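Local coordinates for protein probable hydrolase (Pseudomonas aeruginosa, PDB 3OM8) that probably acts as an alpha/beta-hydrolase-fold enzyme, perhaps a 3-oxoadipate enol-lactonase that opens a lactone ring by hydrolysis, at residues B[16-21]-B[65-70]; B[72-77]-B[189-194]; B[37-42]-B[177-182]. All blocks are in the same frame, centred on the assembly; numbering follows the deposited sequence.

Contact 1: residues B[16-21]-B[65-70]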
loop_
_atom_site.group_PDB
_atom_site.type_symbol
_atom_site.label_atom_id
_atom_site.label_comp_id
_atom_site.label_asym_id
_atom_site.label_seq_id
_atom_site.Cartn_x
_atom_site.Cartn_y
_atom_site.Cartn_z
ATOM N N SER B 16 4.653 28.361 26.217
ATOM C CA SER B 16 5.328 27.317 26.978
ATOM C C SER B 16 4.923 25.950 26.430
ATOM O O SER B 16 3.734 25.632 26.368
ATOM C CB SER B 16 4.972 27.425 28.461
ATOM O OG SER B 16 5.631 26.435 29.234
ATOM N N LEU B 17 5.909 25.154 26.014
ATOM C CA LEU B 17 5.661 23.803 25.483
ATOM C C LEU B 17 6.060 22.724 26.481
ATOM O O LEU B 17 7.185 22.707 26.970
ATOM C CB LEU B 17 6.423 23.580 24.175
ATOM C CG LEU B 17 6.031 24.478 23.005
ATOM C CD1 LEU B 17 6.859 24.129 21.784
ATOM C CD2 LEU B 17 4.551 24.346 22.711
ATOM N N ALA B 18 5.129 21.831 26.787
ATOM C CA ALA B 18 5.404 20.738 27.701
ATOM C C ALA B 18 6.010 19.579 26.924
ATOM O O ALA B 18 5.534 19.237 25.846
ATOM C CB ALA B 18 4.134 20.300 28.379
ATOM N N TYR B 19 7.056 18.971 27.467
ATOM C CA TYR B 19 7.683 17.836 26.803
ATOM C C TYR B 19 8.311 16.864 27.796
ATOM O O TYR B 19 8.511 17.206 28.965
ATOM C CB TYR B 19 8.717 18.322 25.781
ATOM C CG TYR B 19 9.969 18.929 26.377
ATOM C CD1 TYR B 19 11.141 18.192 26.475
ATOM C CD2 TYR B 19 9.986 20.237 26.824
ATOM C CE1 TYR B 19 12.299 18.741 27.010
ATOM C CE2 TYR B 19 11.136 20.797 27.359
ATOM C CZ TYR B 19 12.289 20.050 27.448
ATOM O OH TYR B 19 13.431 20.610 27.981
ATOM N N ARG B 20 8.595 15.645 27.329
ATOM C CA ARG B 20 9.317 14.657 28.126
ATOM C C ARG B 20 10.123 13.682 27.266
ATOM O O ARG B 20 9.750 13.370 26.131
ATOM C CB ARG B 20 8.385 13.891 29.080
ATOM C CG ARG B 20 7.439 12.895 28.428
ATOM C CD ARG B 20 6.643 12.125 29.478
ATOM N NE ARG B 20 7.377 10.977 29.999
ATOM C CZ ARG B 20 8.156 10.993 31.080
ATOM N NH1 ARG B 20 8.310 12.105 31.781
ATOM N NH2 ARG B 20 8.786 9.883 31.463
ATOM N N LEU B 21 11.238 13.214 27.823
ATOM C CA LEU B 21 12.066 12.207 27.171
ATOM C C LEU B 21 11.945 10.862 27.880
ATOM O O LEU B 21 11.891 10.793 29.113
ATOM C CB LEU B 21 13.519 12.666 27.115
ATOM C CG LEU B 21 13.679 13.929 26.270
ATOM C CD1 LEU B 21 14.501 14.978 26.992
ATOM C CD2 LEU B 21 14.278 13.604 24.918
ATOM N N GLY B 65 -2.987 20.046 25.367
ATOM C CA GLY B 65 -2.621 19.353 26.588
ATOM C C GLY B 65 -1.949 20.189 27.662
ATOM O O GLY B 65 -2.562 21.078 28.247
ATOM N N ALA B 66 -0.681 19.900 27.920
ATOM C CA ALA B 66 0.035 20.514 29.030
ATOM C C ALA B 66 0.832 21.713 28.574
ATOM O O ALA B 66 1.535 22.330 29.364
ATOM C CB ALA B 66 0.950 19.506 29.696
ATOM N N SER B 67 0.741 22.024 27.288
ATOM C CA SER B 67 1.361 23.231 26.770
ATOM C C SER B 67 0.402 24.425 26.919
ATOM O O SER B 67 -0.790 24.240 27.176
ATOM C CB SER B 67 1.774 23.033 25.313
ATOM O OG SER B 67 2.910 22.184 25.228
ATOM N N SER B 68 0.924 25.639 26.764
ATOM C CA SER B 68 0.103 26.841 26.879
ATOM C C SER B 68 -0.647 27.060 25.571
ATOM O O SER B 68 -0.355 26.409 24.580
ATOM C CB SER B 68 0.959 28.060 27.243
ATOM O OG SER B 68 1.903 28.369 26.230
ATOM N N VAL B 69 -1.613 27.972 25.569
ATOM C CA VAL B 69 -2.514 28.117 24.438
ATOM C C VAL B 69 -2.511 29.533 23.886
ATOM O O VAL B 69 -3.329 30.361 24.288
ATOM C CB VAL B 69 -3.968 27.775 24.842
ATOM C CG1 VAL B 69 -4.886 27.839 23.632
ATOM C CG2 VAL B 69 -4.044 26.397 25.521
ATOM N N PRO B 70 -1.593 29.828 22.957
ATOM C CA PRO B 70 -1.686 31.122 22.268
ATOM C C PRO B 70 -2.999 31.219 21.482
ATOM O O PRO B 70 -3.615 30.192 21.195
ATOM C CB PRO B 70 -0.491 31.095 21.306
ATOM C CG PRO B 70 0.480 30.114 21.937
ATOM C CD PRO B 70 -0.392 29.067 22.575
#

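Contact 2: residues B[72-77]-B[189-194]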
loop_
_atom_site.group_PDB
_atom_site.type_symbol
_atom_site.label_atom_id
_atom_site.label_comp_id
_atom_site.label_asym_id
_atom_site.label_seq_id
_atom_site.Cartn_x
_atom_site.Cartn_y
_atom_site.Cartn_z
ATOM N N GLY B 72 -5.209 31.579 18.143
ATOM C CA GLY B 72 -4.984 31.321 16.730
ATOM C C GLY B 72 -4.956 32.665 16.029
ATOM O O GLY B 72 -5.255 33.685 16.646
ATOM N N PRO B 73 -4.577 32.692 14.746
ATOM C CA PRO B 73 -4.167 31.564 13.917
ATOM C C PRO B 73 -2.742 31.157 14.246
ATOM O O PRO B 73 -1.946 32.024 14.625
ATOM C CB PRO B 73 -4.190 32.142 12.493
ATOM C CG PRO B 73 -4.635 33.574 12.616
ATOM C CD PRO B 73 -4.430 33.970 14.035
ATOM N N TYR B 74 -2.440 29.860 14.126
ATOM C CA TYR B 74 -1.063 29.381 14.110
ATOM C C TYR B 74 -0.677 29.173 12.657
ATOM O O TYR B 74 -1.504 28.746 11.863
ATOM C CB TYR B 74 -0.931 28.043 14.829
ATOM C CG TYR B 74 -1.499 27.995 16.231
ATOM C CD1 TYR B 74 -1.643 29.143 16.994
ATOM C CD2 TYR B 74 -1.860 26.785 16.799
ATOM C CE1 TYR B 74 -2.152 29.082 18.283
ATOM C CE2 TYR B 74 -2.362 26.713 18.068
ATOM C CZ TYR B 74 -2.511 27.859 18.811
ATOM O OH TYR B 74 -3.024 27.760 20.083
ATOM N N THR B 75 0.564 29.488 12.299
ATOM C CA THR B 75 1.087 29.101 10.988
ATOM C C THR B 75 1.801 27.746 11.083
ATOM O O THR B 75 2.271 27.351 12.158
ATOM C CB THR B 75 2.102 30.103 10.461
ATOM O OG1 THR B 75 3.265 30.073 11.295
ATOM C CG2 THR B 75 1.511 31.507 10.452
ATOM N N LEU B 76 1.886 27.038 9.959
ATOM C CA LEU B 76 2.621 25.779 9.914
ATOM C C LEU B 76 4.065 26.009 10.352
ATOM O O LEU B 76 4.611 25.258 11.162
ATOM C CB LEU B 76 2.576 25.175 8.505
ATOM C CG LEU B 76 3.258 23.814 8.335
ATOM C CD1 LEU B 76 2.749 22.813 9.373
ATOM C CD2 LEU B 76 3.058 23.287 6.912
ATOM N N ALA B 77 4.664 27.069 9.818
ATOM C CA ALA B 77 6.060 27.390 10.076
ATOM C C ALA B 77 6.336 27.515 11.569
ATOM O O ALA B 77 7.382 27.084 12.055
ATOM C CB ALA B 77 6.443 28.678 9.351
ATOM N N ALA B 189 -8.604 26.056 17.135
ATOM C CA ALA B 189 -8.788 27.117 16.151
ATOM C C ALA B 189 -7.465 27.490 15.497
ATOM O O ALA B 189 -7.391 27.643 14.283
ATOM C CB ALA B 189 -9.453 28.356 16.797
ATOM N N GLY B 190 -6.419 27.625 16.302
ATOM C CA GLY B 190 -5.103 27.952 15.782
ATOM C C GLY B 190 -4.549 26.870 14.875
ATOM O O GLY B 190 -3.940 27.160 13.845
ATOM N N SER B 191 -4.760 25.615 15.265
ATOM C CA SER B 191 -4.245 24.479 14.508
ATOM C C SER B 191 -4.981 24.310 13.176
ATOM O O SER B 191 -4.342 24.084 12.154
ATOM C CB SER B 191 -4.295 23.200 15.349
ATOM O OG SER B 191 -3.453 23.316 16.488
ATOM N N PHE B 192 -6.311 24.441 13.191
ATOM C CA PHE B 192 -7.117 24.481 11.965
ATOM C C PHE B 192 -6.597 25.504 10.955
ATOM O O PHE B 192 -6.713 25.307 9.750
ATOM C CB PHE B 192 -8.578 24.851 12.258
ATOM C CG PHE B 192 -9.350 23.802 12.999
ATOM C CD1 PHE B 192 -9.067 22.462 12.837
ATOM C CD2 PHE B 192 -10.384 24.162 13.845
ATOM C CE1 PHE B 192 -9.796 21.499 13.516
ATOM C CE2 PHE B 192 -11.116 23.205 14.523
ATOM C CZ PHE B 192 -10.826 21.871 14.360
ATOM N N ALA B 193 -6.070 26.620 11.439
ATOM C CA ALA B 193 -5.583 27.655 10.534
ATOM C C ALA B 193 -4.267 27.241 9.872
ATOM O O ALA B 193 -4.063 27.481 8.686
ATOM C CB ALA B 193 -5.439 28.996 11.260
ATOM N N ALA B 194 -3.378 26.631 10.647
ATOM C CA ALA B 194 -2.142 26.078 10.104
ATOM C C ALA B 194 -2.499 25.112 8.979
ATOM O O ALA B 194 -1.964 25.205 7.881
ATOM C CB ALA B 194 -1.341 25.359 11.188
#

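Contact 3: residues B[37-42]-B[177-182]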
loop_
_atom_site.group_PDB
_atom_site.type_symbol
_atom_site.label_atom_id
_atom_site.label_comp_id
_atom_site.label_asym_id
_atom_site.label_seq_id
_atom_site.Cartn_x
_atom_site.Cartn_y
_atom_site.Cartn_z
ATOM N N GLY B 37 -5.906 17.889 18.699
ATOM C CA GLY B 37 -6.873 17.421 19.677
ATOM C C GLY B 37 -6.388 16.331 20.617
ATOM O O GLY B 37 -7.182 15.781 21.376
ATOM N N THR B 38 -5.097 16.006 20.581
ATOM C CA THR B 38 -4.585 14.979 21.479
ATOM C C THR B 38 -3.406 15.486 22.286
ATOM O O THR B 38 -2.970 16.625 22.116
ATOM C CB THR B 38 -4.143 13.679 20.734
ATOM O OG1 THR B 38 -2.955 13.937 19.975
ATOM C CG2 THR B 38 -5.253 13.148 19.821
ATOM N N THR B 39 -2.902 14.623 23.164
ATOM C CA THR B 39 -1.690 14.898 23.925
ATOM C C THR B 39 -0.636 13.820 23.657
ATOM O O THR B 39 -0.902 12.830 22.974
ATOM C CB THR B 39 -1.971 14.920 25.419
ATOM O OG1 THR B 39 -2.294 13.596 25.859
ATOM C CG2 THR B 39 -3.153 15.866 25.734
ATOM N N LEU B 40 0.557 14.008 24.208
ATOM C CA LEU B 40 1.645 13.059 24.009
ATOM C C LEU B 40 1.304 11.675 24.569
ATOM O O LEU B 40 2.000 10.703 24.299
ATOM C CB LEU B 40 2.946 13.592 24.615
ATOM C CG LEU B 40 2.912 13.934 26.109
ATOM C CD1 LEU B 40 3.026 12.673 26.945
ATOM C CD2 LEU B 40 4.004 14.923 26.489
ATOM N N HIS B 41 0.232 11.576 25.347
ATOM C CA HIS B 41 -0.146 10.270 25.873
ATOM C C HIS B 41 -0.822 9.364 24.832
ATOM O O HIS B 41 -1.137 8.206 25.113
ATOM C CB HIS B 41 -1.010 10.407 27.126
ATOM C CG HIS B 41 -0.238 10.809 28.341
ATOM N ND1 HIS B 41 0.615 9.949 28.996
ATOM C CD2 HIS B 41 -0.184 11.981 29.018
ATOM C CE1 HIS B 41 1.163 10.571 30.023
ATOM N NE2 HIS B 41 0.695 11.805 30.061
HETATM N N MSE B 42 -1.051 9.881 23.633
HETATM C CA MSE B 42 -1.626 9.037 22.597
HETATM C C MSE B 42 -0.603 7.993 22.146
HETATM O O MSE B 42 -0.959 7.020 21.490
HETATM C CB MSE B 42 -2.141 9.851 21.407
HETATM C CG MSE B 42 -1.058 10.450 20.541
HETATM SE SE MSE B 42 -1.755 11.089 18.844
HETATM C CE MSE B 42 -0.118 11.369 17.867
ATOM N N ARG B 177 -11.584 10.815 24.250
ATOM C CA ARG B 177 -12.646 11.770 24.520
ATOM C C ARG B 177 -12.151 12.791 25.547
ATOM O O ARG B 177 -12.330 13.995 25.372
ATOM C CB ARG B 177 -13.913 11.077 25.019
ATOM C CG ARG B 177 -15.078 12.042 25.200
ATOM C CD ARG B 177 -16.288 11.363 25.802
ATOM N NE ARG B 177 -16.670 10.194 25.022
ATOM C CZ ARG B 177 -17.441 10.239 23.941
ATOM N NH1 ARG B 177 -17.918 11.409 23.514
ATOM N NH2 ARG B 177 -17.731 9.113 23.290
ATOM N N ALA B 178 -11.496 12.313 26.601
ATOM C CA ALA B 178 -11.009 13.215 27.637
ATOM C C ALA B 178 -9.961 14.186 27.111
ATOM O O ALA B 178 -9.936 15.335 27.520
ATOM C CB ALA B 178 -10.489 12.454 28.834
HETATM N N MSE B 179 -9.112 13.742 26.190
HETATM C CA MSE B 179 -8.092 14.629 25.633
HETATM C C MSE B 179 -8.742 15.778 24.889
HETATM O O MSE B 179 -8.303 16.925 24.982
HETATM C CB MSE B 179 -7.180 13.882 24.662
HETATM C CG MSE B 179 -6.307 12.815 25.295
HETATM SE SE MSE B 179 -5.228 11.850 23.955
HETATM C CE MSE B 179 -4.257 10.707 25.196
ATOM N N LEU B 180 -9.773 15.446 24.124
ATOM C CA LEU B 180 -10.513 16.430 23.359
ATOM C C LEU B 180 -11.218 17.414 24.291
ATOM O O LEU B 180 -11.070 18.626 24.139
ATOM C CB LEU B 180 -11.511 15.728 22.436
ATOM C CG LEU B 180 -10.827 15.084 21.224
ATOM C CD1 LEU B 180 -11.664 13.966 20.588
ATOM C CD2 LEU B 180 -10.457 16.162 20.202
HETATM N N MSE B 181 -11.957 16.879 25.261
HETATM C CA MSE B 181 -12.699 17.676 26.233
HETATM C C MSE B 181 -11.813 18.645 27.030
HETATM O O MSE B 181 -12.302 19.621 27.586
HETATM C CB MSE B 181 -13.465 16.769 27.205
HETATM C CG MSE B 181 -14.640 15.994 26.606
HETATM SE SE MSE B 181 -16.061 17.112 25.867
HETATM C CE MSE B 181 -16.563 18.091 27.475
ATOM N N ALA B 182 -10.516 18.368 27.088
ATOM C CA ALA B 182 -9.596 19.215 27.832
ATOM C C ALA B 182 -8.782 20.087 26.897
ATOM O O ALA B 182 -7.820 20.732 27.320
ATOM C CB ALA B 182 -8.673 18.369 28.676
#

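Contact 1: residues B[16-21]-B[65-70]
Ser16 and Leu17, at the start of strand 16-22, face Ser68 and Ser67 of an irregular loop, and the nearest CA atoms are those of Leu17 and Ser67, 4.5 Å apart. One bond here joins main chain to main chain, as between strands: Ser68 N donates to Ser16 O at 2.8 Å. The same loop residue also accepts, because Ser68 OG takes the hydrogen of Ser16 N at 2.8 Å in an almost straight bond (176°). Its chi1 of 63° sets OG between the backbone N and the carbonyl carbon of Ser68, and from there it reaches the strand. Ser67 OG in turn accepts from Ala18 N at 2.7 Å and lies beside Leu17, whose CD2 is 3.7 Å from that oxygen. The hydroxyl donates its own hydrogen to Asp60 O, just past strand 55-59, and so links strand 16-22 to that turn. Beside the polar cluster, Ala18 CB packs on Ala66 CB at 3.5 Å. Ala18 and Arg20 pair by backbone with Asp60 and Arg58, where the strand leaves the loop. Two serine hydroxyls thus take the place of carbonyl acceptors for strand N-H groups, which ties a loop of no regular structure to the start of the strand.

Contact 2: residues B[72-77]-B[189-194]
Gly190 and Ala194 are the most covered residues of helix 185-196 where it meets the segment leading into helix 76-90; Gly190 touches Gly72, Pro73 and Tyr74. The aromatic part is a CH-pi interaction: Gly190 CA stands 3.6 Å from the centroid of the Tyr74 ring and 10° off its normal, so it sits over the centre of one face. With chi1 at -52°, the ring is turned back beside the backbone N of Tyr74 and laid on the helix. Gly72 CA and Gly190 CA approach to 3.5 Å, backbone on backbone. The polar part is a single bond, Tyr74 N to Gly190 O at 3.1 Å, with the donor tilted 28° from the carbonyl plane. Ala194 N bonds the same oxygen from the opposite face, so the helix keeps its own bond while accepting another. The apolar pair is Pro73 CB, after a cis peptide bond, with Ala193 CB at 3.6 Å. Ala194 CB packs instead on the incoming backbone, 3.8 Å from Leu76 N. Thr75 N-caps helix 76-90 through Arg78 N, and Tyr74 OH bonds Pro70 O. Leu76 lies about 4 Å from a bound MES buffer molecule, which may mark a pocket near the probable nucleophile elbow. The contact thereby joins the start of helix 76-90 to helix 185-196, with Leu76 packed against Ile105 and Trp109 of helix 102-113 and Ser191 against Leu102.

Contact 3: residues B[37-42]-B[177-182]
A single selenomethionine, Met179, touches every residue of 37-42 but Leu40, and the two segments meet without a hydrogen bond between them. Its CG lies beside the backbone N of Met179, and chi2 and chi3, both 177°, extend the chain from helix 171-181 into the bend of the loop. The selenium sits 3.9 Å from Thr38 CB, while the terminal CE comes within 3.6 Å of Thr39 OG1 and 3.7 Å of Met42 N; CE also reaches His41 CB at 3.8 Å. The Thr39 and Met179 side chains cross obliquely. The bend that receives the methyl is held from within: Thr39 OG1 accepts from His41 N at 3.3 Å, an ST turn, and Thr39 O accepts from Met42 N. A second contact lies beside it, where Leu180 CD2 approaches Gly37 O at 3.5 Å. Gly37, with a phi of 76°, turns the loop where this methyl packs on its backbone. Outside the pair, Leu180 also packs on Phe156 and Trp160 of helix 150-160. Such packing of a helix inserted after the sixth sheet strand against the loop that follows strand 29-33 is consistent with the cap and core arrangement of alpha/beta hydrolases, with the Met42 side chain near, though not touching, the probable Ser-His-Asp triad.

All three contacts are partly buried, and their centres lie 12 to 14 Å from the chain centre. Contact 1 is the most polar, with three hydrogen bonds beside the second strand of the sheet; contact 2 has one bond and a CH-pi contact of a glycine with a tyrosine ring, and contact 3 is mainly van der Waals packing of one long selenomethionine, without hydrogen bonds between its segments. Contacts 1 and 2 touch at Val69 CG1 and Tyr74 OH, 4.0 Å apart, contacts 1 and 3 where Gly65 CA lies 3.6 Å from Thr39 CG2. Contacts 2 and 3 use the consecutive helices 185-196 and 171-181 and stay about 6 Å apart at their nearest atoms.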